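Long-range contacts in cephalosporin hydroxylase CMCI (Streptomyces clavuligerus, PDB 2BM8), which takes part in cephamycin biosynthesis, probably as a cephalosporin hydroxylase, and has a Rossmann-like fold apparently related to that of O-methyltransferases: residues L88-G93 / R117-C122; F157-H162 / F183-M188. The protein carries 3 engineered substitutions. All blocks are in the same frame, centred on the assembly; numbering follows the deposited sequence.

Interaction 1 of 2, residues L88-G93 / R117-C122; sequences LGVYNG and RDLSRC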
# COMPACT_ATOMS: atom_id res chain seq x y z
N LEU B 88 19.43 20.09 23.14
CA LEU B 88 18.59 20.03 24.34
C LEU B 88 18.00 18.61 24.36
O LEU B 88 17.26 18.26 23.44
CB LEU B 88 17.46 21.06 24.25
CG LEU B 88 16.89 21.79 25.47
CD1 LEU B 88 15.47 22.21 25.15
CD2 LEU B 88 16.93 21.00 26.79
N GLY B 89 18.33 17.82 25.37
CA GLY B 89 18.05 16.39 25.39
C GLY B 89 19.24 15.59 24.89
O GLY B 89 19.51 15.58 23.69
N VAL B 90 19.95 14.91 25.79
CA VAL B 90 21.21 14.25 25.45
C VAL B 90 21.13 12.72 25.37
O VAL B 90 21.64 12.12 24.40
CB VAL B 90 22.30 14.64 26.46
CG1 VAL B 90 23.58 13.83 26.25
CG2 VAL B 90 22.60 16.11 26.38
N TYR B 91 20.51 12.09 26.38
CA TYR B 91 20.47 10.62 26.53
C TYR B 91 21.89 9.98 26.59
O TYR B 91 22.62 10.23 27.54
CB TYR B 91 19.58 9.97 25.46
CG TYR B 91 19.31 8.47 25.65
CD1 TYR B 91 18.82 7.96 26.85
CD2 TYR B 91 19.57 7.56 24.63
CE1 TYR B 91 18.60 6.58 27.02
CE2 TYR B 91 19.35 6.19 24.78
CZ TYR B 91 18.86 5.71 25.97
OH TYR B 91 18.63 4.35 26.10
N ASN B 92 22.28 9.19 25.59
CA ASN B 92 23.56 8.49 25.59
C ASN B 92 24.73 9.30 25.01
O ASN B 92 25.88 8.92 25.19
CB ASN B 92 23.46 7.17 24.81
CG ASN B 92 23.37 7.39 23.33
OD1 ASN B 92 22.50 8.11 22.87
ND2 ASN B 92 24.28 6.78 22.58
N GLY B 93 24.41 10.38 24.29
CA GLY B 93 25.41 11.31 23.81
C GLY B 93 25.94 10.99 22.43
O GLY B 93 26.86 11.66 21.93
N ARG B 117 18.49 17.45 31.85
CA ARG B 117 18.17 17.32 33.28
C ARG B 117 19.01 16.22 33.95
O ARG B 117 19.50 16.38 35.07
CB ARG B 117 16.68 17.00 33.45
CG ARG B 117 16.15 17.24 34.84
CD ARG B 117 14.62 17.27 34.92
NE ARG B 117 14.16 18.04 36.06
CZ ARG B 117 13.12 18.89 36.06
NH1 ARG B 117 12.39 19.10 34.95
NH2 ARG B 117 12.80 19.54 37.18
N ASP B 118 19.19 15.12 33.21
CA ASP B 118 19.83 13.91 33.68
C ASP B 118 20.91 13.48 32.64
O ASP B 118 20.58 13.07 31.53
CB ASP B 118 18.72 12.86 33.84
CG ASP B 118 19.24 11.47 34.19
OD1 ASP B 118 20.39 11.34 34.66
OD2 ASP B 118 18.54 10.45 34.02
N LEU B 119 22.18 13.62 33.02
CA LEU B 119 23.31 13.27 32.15
C LEU B 119 23.91 11.90 32.47
O LEU B 119 24.92 11.51 31.86
CB LEU B 119 24.41 14.33 32.27
CG LEU B 119 24.14 15.76 31.75
CD1 LEU B 119 25.26 16.73 32.17
CD2 LEU B 119 23.95 15.79 30.23
N SER B 120 23.31 11.16 33.40
CA SER B 120 23.88 9.89 33.88
C SER B 120 23.82 8.73 32.88
O SER B 120 24.39 7.68 33.14
CB SER B 120 23.20 9.45 35.18
OG SER B 120 21.96 8.82 34.89
N ARG B 121 23.10 8.89 31.77
CA ARG B 121 23.09 7.87 30.72
C ARG B 121 24.15 8.11 29.63
O ARG B 121 24.27 7.29 28.72
CB ARG B 121 21.71 7.76 30.06
CG ARG B 121 20.53 7.59 31.04
CD ARG B 121 19.70 8.86 31.27
NE ARG B 121 18.35 8.79 30.70
CZ ARG B 121 17.70 9.80 30.11
NH1 ARG B 121 18.24 11.02 29.97
NH2 ARG B 121 16.48 9.59 29.64
N CYS B 122 24.93 9.19 29.72
CA CYS B 122 25.92 9.54 28.69
C CYS B 122 27.01 8.50 28.57
O CYS B 122 27.69 8.21 29.53
CB CYS B 122 26.56 10.91 28.93
SG CYS B 122 27.53 11.50 27.49

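Interaction 2 of 2, residues F157-H162 / F183-M188; sequences FIDNAH and FIIEDM. Engineered in segment 157-162: Asn160 (natural residue Asp).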
# COMPACT_ATOMS: atom_id res chain seq x y z
N PHE B 157 20.38 25.14 17.07
CA PHE B 157 19.77 24.76 18.34
C PHE B 157 18.77 23.64 18.07
O PHE B 157 17.84 23.82 17.29
CB PHE B 157 19.07 25.98 18.95
CG PHE B 157 18.55 25.75 20.34
CD1 PHE B 157 19.18 26.34 21.44
CD2 PHE B 157 17.44 24.93 20.57
CE1 PHE B 157 18.71 26.13 22.73
CE2 PHE B 157 16.97 24.71 21.85
CZ PHE B 157 17.60 25.31 22.94
N ILE B 158 18.94 22.50 18.71
CA ILE B 158 18.11 21.32 18.44
C ILE B 158 17.38 20.89 19.71
O ILE B 158 18.00 20.54 20.71
CB ILE B 158 18.95 20.15 17.90
CG1 ILE B 158 19.82 20.62 16.74
CG2 ILE B 158 18.05 18.99 17.45
CD1 ILE B 158 20.74 19.58 16.21
N ASP B 159 16.05 20.96 19.66
CA ASP B 159 15.21 20.44 20.73
C ASP B 159 14.91 18.95 20.56
O ASP B 159 14.27 18.55 19.60
CB ASP B 159 13.89 21.21 20.75
CG ASP B 159 12.93 20.63 21.74
OD1 ASP B 159 11.73 20.46 21.39
OD2 ASP B 159 13.32 20.31 22.89
N ASN B 160 15.39 18.13 21.50
CA ASN B 160 15.00 16.72 21.65
C ASN B 160 14.28 16.47 22.99
O ASN B 160 13.98 15.34 23.31
CB ASN B 160 16.22 15.79 21.53
CG ASN B 160 16.63 15.54 20.08
OD1 ASN B 160 15.89 14.90 19.31
ND2 ASN B 160 17.81 16.03 19.70
N ALA B 161 13.99 17.51 23.75
CA ALA B 161 13.37 17.35 25.08
C ALA B 161 11.87 17.66 25.06
O ALA B 161 11.07 16.91 25.63
CB ALA B 161 14.09 18.23 26.10
N HIS B 162 11.50 18.76 24.42
CA HIS B 162 10.12 19.11 24.11
C HIS B 162 9.25 19.48 25.32
O HIS B 162 8.05 19.20 25.32
CB HIS B 162 9.40 17.99 23.34
CG HIS B 162 10.25 17.27 22.34
ND1 HIS B 162 10.33 17.66 21.02
CD2 HIS B 162 10.97 16.13 22.44
CE1 HIS B 162 11.10 16.81 20.36
NE2 HIS B 162 11.50 15.88 21.20
N PHE B 183 16.67 26.80 14.50
CA PHE B 183 16.01 26.27 15.67
C PHE B 183 15.20 25.10 15.17
O PHE B 183 14.30 25.29 14.37
CB PHE B 183 15.11 27.30 16.36
CG PHE B 183 14.57 26.85 17.71
CD1 PHE B 183 15.14 27.31 18.88
CD2 PHE B 183 13.51 25.95 17.79
CE1 PHE B 183 14.64 26.90 20.12
CE2 PHE B 183 13.02 25.54 19.04
CZ PHE B 183 13.59 26.02 20.20
N ILE B 184 15.53 23.90 15.65
CA ILE B 184 14.98 22.66 15.13
C ILE B 184 14.26 21.84 16.21
O ILE B 184 14.81 21.58 17.28
CB ILE B 184 16.10 21.82 14.50
CG1 ILE B 184 16.55 22.48 13.19
CG2 ILE B 184 15.63 20.40 14.22
CD1 ILE B 184 17.88 22.04 12.70
N ILE B 185 13.04 21.42 15.91
CA ILE B 185 12.29 20.55 16.81
C ILE B 185 12.12 19.22 16.14
O ILE B 185 11.41 19.10 15.16
CB ILE B 185 10.93 21.18 17.16
CG1 ILE B 185 11.14 22.43 18.00
CG2 ILE B 185 10.08 20.19 17.94
CD1 ILE B 185 10.03 23.42 17.91
N GLU B 186 12.79 18.20 16.67
CA GLU B 186 12.70 16.87 16.07
C GLU B 186 11.45 16.17 16.59
O GLU B 186 11.02 16.44 17.70
CB GLU B 186 13.97 16.07 16.40
CG GLU B 186 15.26 16.69 15.86
CD GLU B 186 16.45 15.73 15.85
OE1 GLU B 186 16.29 14.59 16.32
OE2 GLU B 186 17.55 16.12 15.39
N ASP B 187 10.82 15.35 15.74
CA ASP B 187 9.79 14.38 16.10
C ASP B 187 8.43 14.96 16.50
O ASP B 187 7.39 14.50 16.00
CB ASP B 187 10.28 13.46 17.23
CG ASP B 187 11.46 12.60 16.80
OD1 ASP B 187 11.26 11.77 15.87
OD2 ASP B 187 12.59 12.68 17.32
N MET B 188 8.44 15.95 17.39
CA MET B 188 7.24 16.29 18.14
C MET B 188 6.20 17.15 17.41
O MET B 188 5.01 17.05 17.72
CB MET B 188 7.60 16.95 19.48
CG MET B 188 6.45 16.90 20.51
SD MET B 188 5.77 15.22 20.85
CE MET B 188 6.66 14.77 22.36
O HOH W 1 13.10 13.67 19.65

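Interaction 1 of 2, residues L88-G93 / R117-C122
Leu119 opens the run of contacts made by 117-122, its CD2 methyl lying 4.1 Å from CG2 of Val90 in a small apolar touch. Its CG is anti to the carbonyl carbon (chi1 -67°), which brings the branch nearer than the backbone direction suggests; Leu134 of strand 132-136 packs on it too. Ser120 turns away and serves its own loop: its backbone N and its OG both hydrogen-bond OD1 of Asp118, the first closing an Asx turn. Arg121 makes the largest contact of 117-122. Bent at chi2 and chi3, it presents one guanidinium face to the Tyr91 ring, whose CD1 stands over the centre of that face, 3.9 Å from CZ. The planes are 85° apart and the ring offers its edge, so this is an edge-to-face packing, not a cation-pi stack. Asp118 steadies the guanidinium loosely, by a weak bond from NH1 to its carbonyl O and a long ion pair between NE and OD2, which lies well out of the guanidinium plane, so charge alone acts. The backbone O of Arg121 meets CA of Asn92 at 3.4 Å, a nearly straight CA-H...O contact (165°). Cys122 closes the run: its CA lies 3.6 Å from Asn92 O, while a CB on Gly93 would run into its SG and, at Gly93's backbone angles, into Asn92 O. Asn92 ND2 bonds Arg62 O and Val90 N bonds Asp116 OD2. Loops after adjacent strands 84-88 and 111-116 thus meet at the C-terminal end of the sheet, as at the cofactor site of Rossmann-like methyltransferases, consistent with such a site here.

Interaction 2 of 2, residues F157-H162 / F183-M188
The rings of Phe157 and Phe183 are nearly parallel, their planes 6° apart, but offset, with little of one ring over the other; CD2 of Phe157 and CE1 of Phe183 meet at 3.5 Å. CD1 of Ile185 reaches the edge of the Phe183 ring. The His162 ring has Asp159 OD2 above one face, toward its rim, Met188 SD far above the opposite one, and Ile185 CG2 with a water at its edge. The water bonds His162 NE2 and donates to Asn160 OD1 and Asp187 OD2. Between the rings and this cluster the strands are joined in parallel by Ile184 N to Phe157 O and Asp159 N to Ile184 O, both 2.8 Å, and by a weak bond from Glu186 N to Asp159 O. Asp159 holds the turn beyond its strand, OD2 accepting from Ala161 N and, at 2.8 Å, from His162 N. With an alanine in place of Asp159, both amides would probably lose their shared acceptor and the turn to His162 would be freer to move. The engineered Asn160 sets OD1 3.0 Å from Glu186 OE1, two acceptors that do not bond; Asn160 ND2 goes to Glu87, while Glu186 is held by Lys65 and Tyr73. As beta-alpha-beta units illustrate, the crossover helix, 165-175, packs on the phenylalanine face; helix 67-80 covers Ile158 and Ile184, strand 84-88 flanks 155-159, and Asn13 of the second subunit meets His162 and Met188.

How the interactions relate
Both interactions lie at the C-terminal ends of neighbouring strands in the parallel part of one mixed sheet, and they meet through strand 84-88, whose Leu88 N and O pair with Ile158 O and Asn160 N of interaction 2. The two differ in depth and in chemistry. Interaction 2 is buried: an apolar strand part, where regular strand bonds join 155-159 to 182-185, gives way to a polar end beyond the strands. Interaction 1, only partly buried, brings two loops together without a conventional cross-segment hydrogen bond, by CA-H...O contacts, one guanidinium-ring packing and the apolar Val90-Leu119 touch. Together they exemplify a sheet that supplies the base and the loops that follow its strand ends.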